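Local coordinates for protein transcription termination factor FttA (Pyrococcus horikoshii, PDB 3AF6) that probably terminates transcription across the archaeal genome by cutting nascent RNA at the polymerase exit channel, as a zinc-dependent ribonuclease of the metallo-beta-lactamase superfamily, at residues L15-N23 with E34-I44. Numbering follows the deposited sequence.
Sequences LRDIRAVVN and EIEFEGPELVI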
loop_
_atom_site.group_PDB
_atom_site.type_symbol
_atom_site.label_atom_id
_atom_site.label_comp_id
_atom_site.label_asym_id
_atom_site.label_seq_id
_atom_site.Cartn_x
_atom_site.Cartn_y
_atom_site.Cartn_z
ATOM N N LEU A 15 0.924 32.689 6.982
ATOM C CA LEU A 15 -0.132 32.862 5.986
ATOM C C LEU A 15 -0.268 34.354 5.709
ATOM O O LEU A 15 -0.574 34.777 4.596
ATOM C CB LEU A 15 -1.465 32.320 6.517
ATOM C CG LEU A 15 -1.705 30.809 6.486
ATOM C CD1 LEU A 15 -2.956 30.466 7.275
ATOM C CD2 LEU A 15 -1.840 30.350 5.048
ATOM N N ARG A 16 -0.034 35.143 6.747
ATOM C CA ARG A 16 -0.115 36.591 6.666
ATOM C C ARG A 16 0.907 37.116 5.654
ATOM O O ARG A 16 0.781 38.229 5.149
ATOM C CB ARG A 16 0.140 37.171 8.056
ATOM C CG ARG A 16 -0.185 38.633 8.236
ATOM C CD ARG A 16 -0.102 38.976 9.709
ATOM N NE ARG A 16 -1.159 38.313 10.472
ATOM C CZ ARG A 16 -1.012 37.827 11.703
ATOM N NH1 ARG A 16 -2.038 37.249 12.313
ATOM N NH2 ARG A 16 0.163 37.901 12.316
ATOM N N ASP A 17 1.921 36.307 5.362
ATOM C CA ASP A 17 2.944 36.690 4.394
ATOM C C ASP A 17 2.642 36.017 3.060
ATOM O O ASP A 17 3.054 36.492 2.004
ATOM C CB ASP A 17 4.336 36.283 4.886
ATOM C CG ASP A 17 4.721 36.976 6.178
ATOM O OD1 ASP A 17 5.875 36.804 6.630
ATOM O OD2 ASP A 17 3.866 37.689 6.746
ATOM N N ILE A 18 1.925 34.900 3.120
ATOM C CA ILE A 18 1.535 34.175 1.916
ATOM C C ILE A 18 0.444 35.017 1.263
ATOM O O ILE A 18 0.483 35.308 0.068
ATOM C CB ILE A 18 0.943 32.776 2.252
ATOM C CG1 ILE A 18 2.010 31.881 2.895
ATOM C CG2 ILE A 18 0.387 32.127 0.989
ATOM C CD1 ILE A 18 3.138 31.483 1.964
ATOM N N ARG A 19 -0.527 35.415 2.078
ATOM C CA ARG A 19 -1.646 36.224 1.623
ATOM C C ARG A 19 -1.180 37.571 1.082
ATOM O O ARG A 19 -1.880 38.213 0.300
ATOM C CB ARG A 19 -2.638 36.425 2.773
ATOM C CG ARG A 19 -3.310 35.131 3.215
ATOM C CD ARG A 19 -4.166 35.315 4.461
ATOM N NE ARG A 19 -5.029 34.157 4.689
ATOM C CZ ARG A 19 -5.849 34.019 5.725
ATOM N NH1 ARG A 19 -5.922 34.970 6.645
ATOM N NH2 ARG A 19 -6.608 32.936 5.832
ATOM N N ALA A 20 0.013 37.989 1.491
ATOM C CA ALA A 20 0.562 39.260 1.041
ATOM C C ALA A 20 1.191 39.139 -0.344
ATOM O O ALA A 20 1.385 40.139 -1.034
ATOM C CB ALA A 20 1.591 39.759 2.037
ATOM N N VAL A 21 1.509 37.914 -0.749
ATOM C CA VAL A 21 2.122 37.683 -2.050
ATOM C C VAL A 21 1.122 37.085 -3.031
ATOM O O VAL A 21 1.283 37.211 -4.244
ATOM C CB VAL A 21 3.343 36.741 -1.936
ATOM C CG1 VAL A 21 2.901 35.376 -1.455
ATOM C CG2 VAL A 21 4.050 36.633 -3.275
ATOM N N VAL A 22 0.092 36.431 -2.503
ATOM C CA VAL A 22 -0.936 35.831 -3.348
ATOM C C VAL A 22 -1.853 36.936 -3.866
ATOM O O VAL A 22 -2.087 37.046 -5.070
ATOM C CB VAL A 22 -1.768 34.789 -2.567
ATOM C CG1 VAL A 22 -2.392 35.430 -1.349
ATOM C CG2 VAL A 22 -2.842 34.200 -3.465
ATOM N N ASN A 23 -2.363 37.755 -2.948
ATOM C CA ASN A 23 -3.232 38.871 -3.304
ATOM C C ASN A 23 -2.364 39.940 -3.966
ATOM O O ASN A 23 -2.714 41.118 -3.986
ATOM C CB ASN A 23 -3.902 39.460 -2.052
ATOM C CG ASN A 23 -5.037 38.594 -1.523
ATOM O OD1 ASN A 23 -6.031 38.366 -2.211
ATOM N ND2 ASN A 23 -4.895 38.117 -0.293
ATOM N N GLU A 34 -10.848 33.258 1.079
ATOM C CA GLU A 34 -10.002 32.690 2.122
ATOM C C GLU A 34 -8.820 31.925 1.560
ATOM O O GLU A 34 -8.852 31.446 0.427
ATOM C CB GLU A 34 -10.807 31.749 3.022
ATOM C CG GLU A 34 -9.983 31.135 4.151
ATOM C CD GLU A 34 -10.722 30.050 4.908
ATOM O OE1 GLU A 34 -10.156 29.518 5.886
ATOM O OE2 GLU A 34 -11.866 29.725 4.527
ATOM N N ILE A 35 -7.776 31.819 2.374
ATOM C CA ILE A 35 -6.567 31.093 2.013
ATOM C C ILE A 35 -6.097 30.376 3.269
ATOM O O ILE A 35 -5.585 31.000 4.195
ATOM C CB ILE A 35 -5.459 32.044 1.522
ATOM C CG1 ILE A 35 -5.962 32.841 0.320
ATOM C CG2 ILE A 35 -4.230 31.248 1.117
ATOM C CD1 ILE A 35 -4.953 33.821 -0.230
ATOM N N GLU A 36 -6.295 29.066 3.299
ATOM C CA GLU A 36 -5.901 28.254 4.443
ATOM C C GLU A 36 -5.022 27.087 4.010
ATOM O O GLU A 36 -4.834 26.848 2.817
ATOM C CB GLU A 36 -7.146 27.713 5.148
ATOM C CG GLU A 36 -8.139 27.046 4.205
ATOM C CD GLU A 36 -9.227 26.276 4.936
ATOM O OE1 GLU A 36 -9.779 26.820 5.920
ATOM O OE2 GLU A 36 -9.531 25.132 4.520
ATOM N N PHE A 37 -4.482 26.366 4.988
ATOM C CA PHE A 37 -3.643 25.207 4.706
ATOM C C PHE A 37 -4.461 23.936 4.887
ATOM O O PHE A 37 -5.139 23.768 5.899
ATOM C CB PHE A 37 -2.438 25.164 5.653
ATOM C CG PHE A 37 -1.249 25.944 5.169
ATOM C CD1 PHE A 37 -0.646 25.639 3.955
ATOM C CD2 PHE A 37 -0.708 26.964 5.942
ATOM C CE1 PHE A 37 0.482 26.339 3.518
ATOM C CE2 PHE A 37 0.416 27.667 5.513
ATOM C CZ PHE A 37 1.011 27.353 4.301
ATOM N N GLU A 38 -4.417 23.057 3.895
ATOM C CA GLU A 38 -5.126 21.782 3.963
ATOM C C GLU A 38 -4.076 20.707 3.777
ATOM O O GLU A 38 -3.614 20.476 2.659
ATOM C CB GLU A 38 -6.178 21.668 2.859
ATOM C CG GLU A 38 -7.580 22.047 3.302
ATOM C CD GLU A 38 -8.599 21.880 2.196
ATOM O OE1 GLU A 38 -8.716 20.758 1.646
ATOM O OE2 GLU A 38 -9.285 22.876 1.882
ATOM N N GLY A 39 -3.702 20.050 4.871
ATOM C CA GLY A 39 -2.672 19.040 4.772
ATOM C C GLY A 39 -1.493 19.758 4.145
ATOM O O GLY A 39 -1.374 20.975 4.292
ATOM N N PRO A 40 -0.619 19.051 3.421
ATOM C CA PRO A 40 0.546 19.671 2.783
ATOM C C PRO A 40 0.223 20.861 1.874
ATOM O O PRO A 40 0.958 21.848 1.854
ATOM C CB PRO A 40 1.163 18.517 1.998
ATOM C CG PRO A 40 0.805 17.328 2.822
ATOM C CD PRO A 40 -0.631 17.599 3.193
ATOM N N GLU A 41 -0.882 20.771 1.136
ATOM C CA GLU A 41 -1.264 21.823 0.195
ATOM C C GLU A 41 -1.964 23.072 0.723
ATOM O O GLU A 41 -2.628 23.055 1.756
ATOM C CB GLU A 41 -2.091 21.223 -0.952
ATOM C CG GLU A 41 -3.073 20.137 -0.543
ATOM C CD GLU A 41 -3.831 19.557 -1.730
ATOM O OE1 GLU A 41 -4.625 20.297 -2.345
ATOM O OE2 GLU A 41 -3.629 18.367 -2.053
ATOM N N LEU A 42 -1.787 24.161 -0.020
ATOM C CA LEU A 42 -2.375 25.456 0.298
ATOM C C LEU A 42 -3.654 25.639 -0.509
ATOM O O LEU A 42 -3.664 25.436 -1.721
ATOM C CB LEU A 42 -1.392 26.576 -0.048
ATOM C CG LEU A 42 -1.884 28.017 0.105
ATOM C CD1 LEU A 42 -2.219 28.315 1.559
ATOM C CD2 LEU A 42 -0.810 28.963 -0.398
ATOM N N VAL A 43 -4.729 26.028 0.165
ATOM C CA VAL A 43 -6.009 26.224 -0.497
ATOM C C VAL A 43 -6.408 27.696 -0.572
ATOM O O VAL A 43 -6.508 28.383 0.449
ATOM C CB VAL A 43 -7.120 25.441 0.221
ATOM C CG1 VAL A 43 -8.442 25.640 -0.497
ATOM C CG2 VAL A 43 -6.760 23.967 0.278
ATOM N N ILE A 44 -6.634 28.167 -1.798
ATOM C CA ILE A 44 -7.027 29.551 -2.049
ATOM C C ILE A 44 -8.429 29.607 -2.654
ATOM O O ILE A 44 -8.597 29.465 -3.867
ATOM C CB ILE A 44 -6.049 30.240 -3.028
ATOM C CG1 ILE A 44 -4.629 30.224 -2.452
ATOM C CG2 ILE A 44 -6.503 31.666 -3.291
ATOM C CD1 ILE A 44 -3.575 30.803 -3.381
#
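Leu15, Arg19 and Val22 press one side of helix 15-22 onto the hairpin formed by strands 34-38 and 41-44, the helix axis passing 9.4 Å from that of strand 34-38 and running at 128° to it. Ile35, on the edge strand, meets the helix both with its side chain and with its backbone. Its CD1 and CG1 of Val22 meet end-on, while the other branch of Val22, CG2, anti to the backbone N, extends to Ile44 CD1 at 3.5 Å, so that one valine bridges both strands. One turn earlier, the Arg19 chain runs alongside Ile35, pointing the other way, its extended form bringing Arg19 NE 3.8 Å from Ile35 CB. The guanidinium then grips the carbonyl of Ile35: Arg19 NH2 donates to Ile35 O at 2.7 Å from above the carbonyl plane, 43° out of it, and NE adds a weak bond to the same oxygen. A strand carbonyl facing the helix is thereby satisfied by a side chain. Leu15 CD2 lies 3.5 Å from Phe37 CE2, approaching the ring obliquely, and also touches Leu42, whose CD1 sits over a face of that ring, offset toward its rim. Leu42 CD2 packs 3.7 Å from Ile18 CG2. After the last turn, Asn23 ND2 bonds back to Arg19 O at 3.1 Å, tying the start of the following loop to the helix. This is helix-on-sheet packing within the region assigned as the first KH domain, KHa, away from the zinc site. Helix 59-66 shares the same core, with Leu66 against Ile18 and Leu42, and Leu62 against Ile44; strand 70-74 continues the sheet beyond strand 41-46, while Tyr179 stacks on Phe37 and Arg172 forms a salt bridge with Glu36.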